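Local coordinates for amidohydrolase (Xanthomonas campestris pv. campestris, PDB 4DZH), which is a zinc-binding amidohydrolase, probably a deaminase that acts on adenosine-type nucleosides such as 5'-methylthioadenosine, at residues A[77-82]-A[137-142]; A[81-86]-A[119-124]. All blocks are in the same frame, centred on the assembly; numbering follows the deposited sequence.

Interaction 1. Residues A[77-82]-A[137-142]; sequences NAHTHN and NENYFF. With ZN (zinc ion), chain E.
Glu138 reaches across to the neighbouring segment and holds Thr80 and Asn82 with its two carboxylate oxygens. Glu138 CB lies 4.0 Å from Thr80 OG1; CG then leaves anti to the backbone N (chi1 -171°), and the bend at chi2 turns the carboxylate toward the neighbouring strand. Glu138 OE1 accepts the Thr80 hydroxyl, OG1 to OE1 2.7 Å, from above the carboxylate plane, and takes a further bond from Tyr150. Glu138 OE2 offers its syn lone pair to Asn82 N at 2.8 Å, fixing the backbone just past the zinc-binding His81. Glutamate suits this buried place because it is long enough to serve a hydroxyl and a backbone N-H together. The strands run parallel, neighbours in the amidohydrolase TIM barrel, and residues 77-82 carry the His-X-His motif: His79 NE2 and His81 NE2 bind zinc, whose site His228, Asp316 and a water complete. His81 ND1 donates to Asn139 O at 2.7 Å, in the ring plane and nearly straight (170°), which fixes the ring's rotation and directs NE2 at the metal. Asn137 ND2 bonds Ala78 O from above its carbonyl plane, at 3.0 Å, an amide supplementing the backbone ladder.

Interaction 2. Residues A[81-86]-A[119-124]; sequences HNPMTL and DGTTLA. With ZN (zinc ion), chain E.
Pro83 lies directly against Gly120, their CA atoms 3.7 Å apart, where the 3-10 turn after the zinc-binding histidines meets the helix containing 119-124. Without a side chain, Gly120 lets the proline backbone come this close. Leu86 lays its CD1 branch over the same bare stretch of helix, 3.6 Å from Gly120 N, while its CD2 meets Leu123 CD2, the two leucines crossing at a slant. Thr85 fills the middle. With chi1 at 51°, Thr85 OG1 sits between its own backbone N and carbonyl carbon, which places it between two carbonyl oxygens, 3.0 Å from Gly120 O and 3.2 Å from Asn82 O. The methyl Thr85 CG2 packs on Ala124 CB at 3.7 Å, so a single beta-branched residue meets both a polar and an apolar neighbour. Small Ala124 also lets the amide of Asn82 come close, Asn82 CG 3.3 Å from Ala124 CB; this is packing alone, for Asn82 ND2 is hydrogen-bonded to Tyr150 OH. On the flank, Pro83 CG runs beside Thr121 OG1, a hydroxyl already bonded to Val117 O in its own helix. Farther out, 3-10 bonds such as Thr85 N to Asn82 O hold the turn, Leu324 packs on Asn82, Thr85 and Ala124, and Asp119 is bonded to Asn437 and Trp441. Gln392 of the second subunit packs on Leu123, and His395 of that subunit bonds Leu86 O. Such packing joins a barrel helix to a loop at the C-terminal end of a strand, where TIM-barrel amidohydrolases carry their metal site.

From the N terminus, strand 69-80 delivers the chain into residues 77-82 and on through the turn 81-86, so both contacts start from the same stretch and share His81 and Asn82. Helix 96-111 follows, then helix 114-130, where interaction 2 closes the shorter loop. The chain next enters strand 133-139, and interaction 1 closes a longer loop that encloses both helices. The two closures thus nest rather than cross. Together they tie consecutive barrel strands, helix 114-130, the second of the two helices between them, and the loop leaving the first strand into one unit. The contacts touch directly where Tyr140 CD2 packs 3.4 Å from Pro83 CG.

Interaction 1. Residues A[77-82]-A[137-142]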
ATOM      1  N   ASN A  77      -1.179 -16.238  -0.550  1.00 11.96           N
ATOM      2  CA  ASN A  77      -1.728 -15.475   0.547  1.00 13.16           C
ATOM      3  C   ASN A  77      -1.967 -16.453   1.682  1.00 13.44           C
ATOM      4  O   ASN A  77      -2.929 -17.209   1.668  1.00 13.06           O
ATOM      5  CB  ASN A  77      -3.054 -14.807   0.098  1.00 13.45           C
ATOM      6  CG  ASN A  77      -3.638 -13.860   1.158  1.00 15.25           C
ATOM      7  OD1 ASN A  77      -3.389 -13.999   2.392  1.00 13.16           O
ATOM      8  ND2 ASN A  77      -4.476 -12.911   0.712  1.00 15.13           N
ATOM      9  N   ALA A  78      -1.069 -16.437   2.657  1.00 13.92           N
ATOM     10  CA  ALA A  78      -1.003 -17.528   3.628  1.00 16.06           C
ATOM     11  C   ALA A  78      -1.916 -17.351   4.835  1.00 14.74           C
ATOM     12  O   ALA A  78      -1.773 -18.110   5.830  1.00 15.39           O
ATOM     13  CB  ALA A  78       0.490 -17.714   4.069  1.00 17.35           C
ATOM     14  N   HIS A  79      -2.860 -16.396   4.795  1.00 11.96           N
ATOM     15  CA  HIS A  79      -3.888 -16.302   5.835  1.00 12.80           C
ATOM     16  C   HIS A  79      -5.107 -15.520   5.384  1.00 13.57           C
ATOM     17  O   HIS A  79      -5.067 -14.302   5.303  1.00 14.47           O
ATOM     18  CB  HIS A  79      -3.354 -15.632   7.106  1.00 15.44           C
ATOM     19  CG  HIS A  79      -4.345 -15.657   8.237  1.00 13.18           C
ATOM     20  ND1 HIS A  79      -4.798 -16.836   8.792  1.00 14.77           N
ATOM     21  CD2 HIS A  79      -5.029 -14.666   8.862  1.00 13.06           C
ATOM     22  CE1 HIS A  79      -5.662 -16.564   9.759  1.00 12.30           C
ATOM     23  NE2 HIS A  79      -5.825 -15.253   9.828  1.00 16.19           N
ATOM     24  N   THR A  80      -6.195 -16.237   5.084  1.00 15.57           N
ATOM     25  CA  THR A  80      -7.422 -15.558   4.646  1.00 14.88           C
ATOM     26  C   THR A  80      -8.666 -15.968   5.429  1.00 14.06           C
ATOM     27  O   THR A  80      -8.765 -17.070   5.977  1.00 15.45           O
ATOM     28  CB  THR A  80      -7.714 -15.803   3.138  1.00 15.56           C
ATOM     29  OG1 THR A  80      -7.772 -17.226   2.890  1.00 17.01           O
ATOM     30  CG2 THR A  80      -6.577 -15.191   2.293  1.00 13.33           C
ATOM     31  N   HIS A  81      -9.651 -15.068   5.450  1.00 12.73           N
ATOM     32  CA  HIS A  81     -11.020 -15.368   5.870  1.00 15.61           C
ATOM     33  C   HIS A  81     -11.867 -14.822   4.727  1.00 14.09           C
ATOM     34  O   HIS A  81     -12.488 -13.766   4.852  1.00 13.78           O
ATOM     35  CB  HIS A  81     -11.390 -14.658   7.190  1.00 14.14           C
ATOM     36  CG  HIS A  81     -10.437 -14.911   8.322  1.00 16.23           C
ATOM     37  ND1 HIS A  81     -10.268 -16.164   8.883  1.00 16.99           N
ATOM     38  CD2 HIS A  81      -9.621 -14.074   9.005  1.00 16.30           C
ATOM     39  CE1 HIS A  81      -9.381 -16.091   9.862  1.00 17.57           C
ATOM     40  NE2 HIS A  81      -8.951 -14.839   9.935  1.00 10.91           N
ATOM     41  N   ASN A  82     -11.848 -15.528   3.607  1.00 14.33           N
ATOM     42  CA  ASN A  82     -12.273 -14.876   2.365  1.00 13.36           C
ATOM     43  C   ASN A  82     -13.770 -14.464   2.215  1.00 14.58           C
ATOM     44  O   ASN A  82     -14.053 -13.464   1.545  1.00 16.62           O
ATOM     45  CB  ASN A  82     -11.702 -15.630   1.130  1.00 12.40           C
ATOM     46  CG  ASN A  82     -10.338 -15.076   0.691  1.00 12.27           C
ATOM     47  OD1 ASN A  82      -9.918 -13.952   1.083  1.00 16.26           O
ATOM     48  ND2 ASN A  82      -9.651 -15.835  -0.168  1.00 13.10           N
ATOM     49  N   ASN A 137      -4.404 -19.845   2.100  1.00 14.29           N
ATOM     50  CA  ASN A 137      -4.514 -20.670   3.303  1.00 13.42           C
ATOM     51  C   ASN A 137      -5.776 -20.161   3.975  1.00 15.32           C
ATOM     52  O   ASN A 137      -5.732 -19.181   4.756  1.00 16.44           O
ATOM     53  CB  ASN A 137      -3.324 -20.410   4.203  1.00 14.40           C
ATOM     54  CG  ASN A 137      -3.273 -21.339   5.392  1.00 16.62           C
ATOM     55  OD1 ASN A 137      -3.875 -22.421   5.403  1.00 18.09           O
ATOM     56  ND2 ASN A 137      -2.482 -20.960   6.367  1.00 15.84           N
ATOM     57  N   GLU A 138      -6.897 -20.836   3.670  1.00 15.34           N
ATOM     58  CA  GLU A 138      -8.230 -20.377   4.049  1.00 13.71           C
ATOM     59  C   GLU A 138      -8.623 -20.828   5.458  1.00 14.07           C
ATOM     60  O   GLU A 138      -8.321 -21.940   5.893  1.00 17.23           O
ATOM     61  CB  GLU A 138      -9.251 -20.981   3.061  1.00 16.49           C
ATOM     62  CG  GLU A 138     -10.655 -20.393   3.210  1.00 16.53           C
ATOM     63  CD  GLU A 138     -10.709 -18.867   3.024  1.00 16.49           C
ATOM     64  OE1 GLU A 138     -10.108 -18.273   2.061  1.00 17.15           O
ATOM     65  OE2 GLU A 138     -11.425 -18.259   3.821  1.00 18.16           O
ATOM     66  N   ASN A 139      -9.336 -19.939   6.171  1.00 13.29           N
ATOM     67  CA  ASN A 139      -9.705 -20.260   7.546  1.00 16.54           C
ATOM     68  C   ASN A 139     -11.124 -19.733   7.786  1.00 15.20           C
ATOM     69  O   ASN A 139     -11.301 -18.574   8.156  1.00 16.03           O
ATOM     70  CB  ASN A 139      -8.661 -19.559   8.443  1.00 15.36           C
ATOM     71  CG  ASN A 139      -8.799 -19.883   9.908  1.00 22.13           C
ATOM     72  OD1 ASN A 139      -9.848 -20.256  10.378  1.00 22.72           O
ATOM     73  ND2 ASN A 139      -7.705 -19.676  10.664  1.00 24.64           N
ATOM     74  N   TYR A 140     -12.145 -20.551   7.504  1.00 14.84           N
ATOM     75  CA  TYR A 140     -13.524 -20.084   7.677  1.00 18.32           C
ATOM     76  C   TYR A 140     -14.518 -21.243   7.868  1.00 19.64           C
ATOM     77  O   TYR A 140     -14.206 -22.429   7.580  1.00 16.96           O
ATOM     78  CB  TYR A 140     -14.010 -19.188   6.536  1.00 16.18           C
ATOM     79  CG  TYR A 140     -14.987 -18.093   7.009  1.00 20.18           C
ATOM     80  CD1 TYR A 140     -14.540 -17.017   7.799  1.00 21.94           C
ATOM     81  CD2 TYR A 140     -16.356 -18.159   6.695  1.00 21.64           C
ATOM     82  CE1 TYR A 140     -15.406 -16.052   8.219  1.00 23.22           C
ATOM     83  CE2 TYR A 140     -17.232 -17.196   7.134  1.00 23.00           C
ATOM     84  CZ  TYR A 140     -16.756 -16.140   7.886  1.00 26.48           C
ATOM     85  OH  TYR A 140     -17.625 -15.151   8.320  1.00 30.30           O
ATOM     86  N   PHE A 141     -15.701 -20.877   8.392  1.00 16.92           N
ATOM     87  CA  PHE A 141     -16.821 -21.796   8.531  1.00 15.81           C
ATOM     88  C   PHE A 141     -17.242 -22.244   7.152  1.00 20.62           C
ATOM     89  O   PHE A 141     -16.991 -21.572   6.169  1.00 18.13           O
ATOM     90  CB  PHE A 141     -17.970 -21.085   9.256  1.00 19.20           C
ATOM     91  CG  PHE A 141     -17.587 -20.565  10.627  1.00 20.78           C
ATOM     92  CD1 PHE A 141     -17.536 -21.422  11.716  1.00 21.56           C
ATOM     93  CD2 PHE A 141     -17.295 -19.227  10.808  1.00 23.46           C
ATOM     94  CE1 PHE A 141     -17.181 -20.969  12.977  1.00 25.19           C
ATOM     95  CE2 PHE A 141     -16.942 -18.749  12.066  1.00 26.05           C
ATOM     96  CZ  PHE A 141     -16.888 -19.635  13.146  1.00 25.23           C
ATOM     97  N   PHE A 142     -17.918 -23.395   7.094  1.00 20.05           N
ATOM     98  CA  PHE A 142     -18.374 -23.915   5.795  1.00 19.89           C
ATOM     99  C   PHE A 142     -17.214 -24.160   4.835  1.00 17.80           C
ATOM    100  O   PHE A 142     -17.313 -23.870   3.641  1.00 17.55           O
ATOM    101  CB  PHE A 142     -19.512 -23.075   5.183  1.00 21.85           C
ATOM    102  CG  PHE A 142     -20.763 -23.082   6.022  1.00 22.32           C
ATOM    103  CD1 PHE A 142     -20.910 -22.186   7.090  1.00 21.67           C
ATOM    104  CD2 PHE A 142     -21.752 -24.024   5.796  1.00 25.53           C
ATOM    105  CE1 PHE A 142     -22.035 -22.223   7.884  1.00 24.72           C
ATOM    106  CE2 PHE A 142     -22.880 -24.064   6.587  1.00 28.95           C
ATOM    107  CZ  PHE A 142     -23.028 -23.162   7.630  1.00 29.61           C
TER
HETATM  108 ZN    ZN E 504      -7.318 -14.335  10.930  1.00 17.64          ZN
HETATM  109  O   HOH W   1      -6.938 -12.899  12.304  1.00 18.19           O

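Interaction 2. Residues A[81-86]-A[119-124]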
ATOM      1  N   HIS A  81      -9.651 -15.068   5.450  1.00 12.73           N
ATOM      2  CA  HIS A  81     -11.020 -15.368   5.870  1.00 15.61           C
ATOM      3  C   HIS A  81     -11.867 -14.822   4.727  1.00 14.09           C
ATOM      4  O   HIS A  81     -12.488 -13.766   4.852  1.00 13.78           O
ATOM      5  CB  HIS A  81     -11.390 -14.658   7.190  1.00 14.14           C
ATOM      6  CG  HIS A  81     -10.437 -14.911   8.322  1.00 16.23           C
ATOM      7  ND1 HIS A  81     -10.268 -16.164   8.883  1.00 16.99           N
ATOM      8  CD2 HIS A  81      -9.621 -14.074   9.005  1.00 16.30           C
ATOM      9  CE1 HIS A  81      -9.381 -16.091   9.862  1.00 17.57           C
ATOM     10  NE2 HIS A  81      -8.951 -14.839   9.935  1.00 10.91           N
ATOM     11  N   ASN A  82     -11.848 -15.528   3.607  1.00 14.33           N
ATOM     12  CA  ASN A  82     -12.273 -14.876   2.365  1.00 13.36           C
ATOM     13  C   ASN A  82     -13.770 -14.464   2.215  1.00 14.58           C
ATOM     14  O   ASN A  82     -14.053 -13.464   1.545  1.00 16.62           O
ATOM     15  CB  ASN A  82     -11.702 -15.630   1.130  1.00 12.40           C
ATOM     16  CG  ASN A  82     -10.338 -15.076   0.691  1.00 12.27           C
ATOM     17  OD1 ASN A  82      -9.918 -13.952   1.083  1.00 16.26           O
ATOM     18  ND2 ASN A  82      -9.651 -15.835  -0.168  1.00 13.10           N
ATOM     19  N   PRO A  83     -14.698 -15.179   2.865  1.00 16.95           N
ATOM     20  CA  PRO A  83     -16.087 -14.697   2.808  1.00 17.80           C
ATOM     21  C   PRO A  83     -16.233 -13.284   3.379  1.00 19.27           C
ATOM     22  O   PRO A  83     -17.207 -12.608   3.089  1.00 18.87           O
ATOM     23  CB  PRO A  83     -16.848 -15.713   3.671  1.00 15.55           C
ATOM     24  CG  PRO A  83     -16.074 -16.985   3.468  1.00 17.13           C
ATOM     25  CD  PRO A  83     -14.606 -16.517   3.473  1.00 15.81           C
ATOM     26  N   MET A  84     -15.281 -12.840   4.204  0.58 17.23           N
ATOM     27  CA  MET A  84     -15.352 -11.488   4.735  0.58 16.79           C
ATOM     28  C   MET A  84     -15.103 -10.387   3.678  0.58 16.85           C
ATOM     29  O   MET A  84     -15.195  -9.210   4.004  0.58 17.68           O
ATOM     30  CB  MET A  84     -14.448 -11.336   5.978  0.58 16.24           C
ATOM     31  CG  MET A  84     -14.685 -12.440   6.993  0.58 17.76           C
ATOM     32  SD  MET A  84     -13.777 -12.284   8.544  0.58 18.99           S
ATOM     33  CE  MET A  84     -14.686 -10.985   9.364  0.58 27.83           C
ATOM     34  N   THR A  85     -14.839 -10.737   2.408  1.00 15.25           N
ATOM     35  CA  THR A  85     -14.866  -9.723   1.364  1.00 18.77           C
ATOM     36  C   THR A  85     -16.243  -9.059   1.368  1.00 18.02           C
ATOM     37  O   THR A  85     -16.359  -7.870   1.127  1.00 16.82           O
ATOM     38  CB  THR A  85     -14.709 -10.274  -0.041  1.00 19.80           C
ATOM     39  OG1 THR A  85     -15.660 -11.332  -0.215  1.00 18.36           O
ATOM     40  CG2 THR A  85     -13.344 -10.776  -0.273  1.00 20.27           C
ATOM     41  N   LEU A  86     -17.290  -9.829   1.675  1.00 20.87           N
ATOM     42  CA  LEU A  86     -18.639  -9.240   1.786  1.00 22.28           C
ATOM     43  C   LEU A  86     -18.808  -8.272   2.969  1.00 19.21           C
ATOM     44  O   LEU A  86     -19.778  -7.528   3.026  1.00 18.74           O
ATOM     45  CB  LEU A  86     -19.714 -10.368   1.808  1.00 19.61           C
ATOM     46  CG  LEU A  86     -19.766 -11.153   0.488  1.00 18.14           C
ATOM     47  CD1 LEU A  86     -20.744 -12.296   0.662  1.00 18.60           C
ATOM     48  CD2 LEU A  86     -20.153 -10.278  -0.705  1.00 18.85           C
ATOM     49  N   ASP A 119     -20.546 -17.005  -1.951  1.00 19.06           N
ATOM     50  CA  ASP A 119     -20.500 -15.752  -2.688  1.00 20.80           C
ATOM     51  C   ASP A 119     -19.230 -14.960  -2.277  1.00 13.13           C
ATOM     52  O   ASP A 119     -18.547 -14.390  -3.155  1.00 16.24           O
ATOM     53  CB  ASP A 119     -21.741 -14.910  -2.405  1.00 24.02           C
ATOM     54  CG  ASP A 119     -23.016 -15.484  -3.061  1.00 28.64           C
ATOM     55  OD1 ASP A 119     -22.904 -16.420  -3.882  1.00 26.83           O
ATOM     56  OD2 ASP A 119     -24.111 -14.972  -2.725  1.00 28.66           O
ATOM     57  N   GLY A 120     -18.945 -14.926  -0.975  1.00 15.93           N
ATOM     58  CA  GLY A 120     -17.797 -14.180  -0.481  1.00 17.48           C
ATOM     59  C   GLY A 120     -16.476 -14.784  -0.969  1.00 13.93           C
ATOM     60  O   GLY A 120     -15.546 -14.070  -1.363  1.00 14.45           O
ATOM     61  N   THR A 121     -16.406 -16.099  -0.987  1.00 15.20           N
ATOM     62  CA  THR A 121     -15.220 -16.781  -1.494  1.00 15.45           C
ATOM     63  C   THR A 121     -15.021 -16.515  -2.973  1.00 13.83           C
ATOM     64  O   THR A 121     -13.888 -16.278  -3.454  1.00 13.47           O
ATOM     65  CB  THR A 121     -15.336 -18.294  -1.234  1.00 16.13           C
ATOM     66  OG1 THR A 121     -15.452 -18.507   0.186  1.00 16.57           O
ATOM     67  CG2 THR A 121     -14.101 -18.993  -1.723  1.00 15.53           C
ATOM     68  N   THR A 122     -16.133 -16.547  -3.728  1.00 16.10           N
ATOM     69  CA  THR A 122     -16.070 -16.306  -5.145  1.00 17.66           C
ATOM     70  C   THR A 122     -15.620 -14.873  -5.458  1.00 15.73           C
ATOM     71  O   THR A 122     -14.766 -14.652  -6.335  1.00 14.76           O
ATOM     72  CB  THR A 122     -17.442 -16.591  -5.788  1.00 15.57           C
ATOM     73  OG1 THR A 122     -17.799 -17.937  -5.527  1.00 18.51           O
ATOM     74  CG2 THR A 122     -17.385 -16.341  -7.269  1.00 15.86           C
ATOM     75  N   LEU A 123     -16.190 -13.895  -4.739  1.00 13.91           N
ATOM     76  CA  LEU A 123     -15.721 -12.525  -4.817  1.00 15.51           C
ATOM     77  C   LEU A 123     -14.188 -12.425  -4.546  1.00 11.95           C
ATOM     78  O   LEU A 123     -13.454 -11.796  -5.315  1.00 13.77           O
ATOM     79  CB  LEU A 123     -16.506 -11.667  -3.819  1.00 15.75           C
ATOM     80  CG  LEU A 123     -16.152 -10.176  -3.827  1.00 17.82           C
ATOM     81  CD1 LEU A 123     -16.238  -9.595  -5.248  1.00 18.21           C
ATOM     82  CD2 LEU A 123     -17.064  -9.483  -2.877  1.00 15.15           C
ATOM     83  N   ALA A 124     -13.732 -13.116  -3.501  1.00 14.20           N
ATOM     84  CA  ALA A 124     -12.312 -13.111  -3.178  1.00 14.72           C
ATOM     85  C   ALA A 124     -11.444 -13.705  -4.290  1.00 10.99           C
ATOM     86  O   ALA A 124     -10.364 -13.165  -4.615  1.00 13.66           O
ATOM     87  CB  ALA A 124     -12.063 -13.848  -1.864  1.00 11.00           C
TER
HETATM   88 ZN    ZN E 504      -7.318 -14.335  10.930  1.00 17.64          ZN
HETATM   89  O   HOH W   1      -6.938 -12.899  12.304  1.00 18.19           O